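Local coordinates for uncharacterized protein Atu2773 (Agrobacterium tumefaciens, PDB 2QV5) that is of unknown function but belongs to the divergent polysaccharide deacetylase family, so it may act on carbohydrate substrates, at residues F61-N66 with Q85-P90. Residues are numbered along the deposited sequence; the frame is centred on the assembly and turned at random.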
# COMPACT_ATOMS: atom_id res chain seq x y z
N PHE A 61 0.85 6.57 0.85
CA PHE A 61 1.55 7.84 1.01
C PHE A 61 3.02 7.65 0.69
O PHE A 61 3.64 6.73 1.21
CB PHE A 61 1.37 8.38 2.44
CG PHE A 61 0.09 9.12 2.64
CD1 PHE A 61 -1.13 8.48 2.44
CD2 PHE A 61 0.10 10.45 2.98
CE1 PHE A 61 -2.33 9.16 2.59
CE2 PHE A 61 -1.09 11.13 3.14
CZ PHE A 61 -2.32 10.48 2.95
N ALA A 62 3.56 8.50 -0.17
CA ALA A 62 4.96 8.39 -0.56
C ALA A 62 5.82 8.96 0.55
O ALA A 62 5.60 10.08 0.99
CB ALA A 62 5.20 9.13 -1.83
N ALA A 63 6.80 8.18 1.00
CA ALA A 63 7.64 8.61 2.13
C ALA A 63 8.44 9.87 1.78
O ALA A 63 8.62 10.74 2.62
CB ALA A 63 8.55 7.49 2.58
N SER A 64 8.88 9.97 0.52
CA SER A 64 9.59 11.15 0.01
C SER A 64 8.68 12.32 -0.39
O SER A 64 9.16 13.31 -0.96
CB SER A 64 10.46 10.76 -1.19
OG SER A 64 9.65 10.22 -2.23
N GLY A 65 7.38 12.22 -0.11
CA GLY A 65 6.41 13.24 -0.50
C GLY A 65 6.46 14.51 0.35
O GLY A 65 7.21 14.58 1.33
N ASN A 66 5.65 15.50 -0.02
CA ASN A 66 5.58 16.78 0.71
C ASN A 66 4.16 17.01 1.21
O ASN A 66 3.22 16.42 0.66
CB ASN A 66 6.02 17.93 -0.21
CG ASN A 66 7.43 17.76 -0.74
OD1 ASN A 66 8.39 17.69 0.03
ND2 ASN A 66 7.57 17.69 -2.07
N GLN A 85 4.24 4.09 1.79
CA GLN A 85 5.09 3.51 0.73
C GLN A 85 6.57 3.71 1.04
O GLN A 85 7.04 4.84 1.16
CB GLN A 85 4.79 4.12 -0.63
CG GLN A 85 3.51 3.66 -1.25
CD GLN A 85 3.15 4.47 -2.48
OE1 GLN A 85 2.83 5.65 -2.40
NE2 GLN A 85 3.18 3.82 -3.64
N ILE A 86 7.30 2.60 1.11
CA ILE A 86 8.72 2.61 1.44
C ILE A 86 9.57 2.44 0.18
O ILE A 86 9.43 1.44 -0.52
CB ILE A 86 9.04 1.49 2.45
CG1 ILE A 86 8.20 1.66 3.72
CG2 ILE A 86 10.53 1.47 2.80
CD1 ILE A 86 8.51 2.93 4.47
N PRO A 87 10.45 3.41 -0.11
CA PRO A 87 11.33 3.30 -1.28
C PRO A 87 12.35 2.15 -1.14
O PRO A 87 13.10 2.11 -0.16
CB PRO A 87 12.04 4.66 -1.33
CG PRO A 87 11.95 5.21 0.03
CD PRO A 87 10.67 4.67 0.63
N LEU A 88 12.35 1.22 -2.10
CA LEU A 88 13.26 0.07 -2.09
C LEU A 88 14.05 -0.01 -3.39
O LEU A 88 13.59 0.48 -4.42
CB LEU A 88 12.48 -1.23 -1.89
CG LEU A 88 11.57 -1.46 -0.67
CD1 LEU A 88 10.98 -2.86 -0.79
CD2 LEU A 88 12.33 -1.34 0.64
N GLU A 89 15.24 -0.61 -3.34
CA GLU A 89 16.19 -0.57 -4.48
C GLU A 89 15.65 -1.25 -5.73
O GLU A 89 15.37 -2.45 -5.71
CB GLU A 89 17.54 -1.17 -4.11
CG GLU A 89 18.65 -0.86 -5.11
CD GLU A 89 19.89 -1.71 -4.91
OE1 GLU A 89 20.13 -2.16 -3.77
OE2 GLU A 89 20.62 -1.94 -5.89
N PRO A 90 15.50 -0.48 -6.83
CA PRO A 90 15.07 -1.05 -8.10
C PRO A 90 16.26 -1.65 -8.86
O PRO A 90 17.41 -1.53 -8.41
CB PRO A 90 14.51 0.16 -8.84
CG PRO A 90 15.31 1.32 -8.32
CD PRO A 90 15.74 0.97 -6.92
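Gln85 meets Phe61, Ala62 and Ala63 where two neighbouring parallel strands, 58-62 and 82-88, come to the end of their pairing. With helix 68-78 between them they form a beta-alpha-beta unit of the parallel sheet, consistent with the irregular beta/alpha barrel of polysaccharide deacetylases. The strand pair is tight: Gln85 N donates to Phe61 O at 2.8 Å, nearly straight at 165°. Ala62 and Gln85 are bridge partners, and their side chains share one face of the sheet. CG of Gln85 lies anti to its own carbonyl carbon (chi1 -74°), and the extended chain carries OE1 over the face of the Phe61-Ala62 peptide, 3.7 Å from Ala62 N. The hydrogen bond to OE1 comes from Gly38 N of strand 30-39, so the side chain spans strand 58-62. That bond satisfies the oxygen and helps to hold the amide in place. Phe61 points away from Gln85 and packs on Leu68, Trp71 and Ala75 of the helix.

Beyond Ala62 the contact loosens. The chain leaves the sheet in a type I turn, closed by Gly65 N to Ala62 O at 3.0 Å, and Ser64 is exposed. Ala63 N reaches Gln85 O only by a weak bond of 3.4 Å, bent to 139°. The one apolar side-chain contact is Ala63 CB against Pro87 CD, at 4.0 Å.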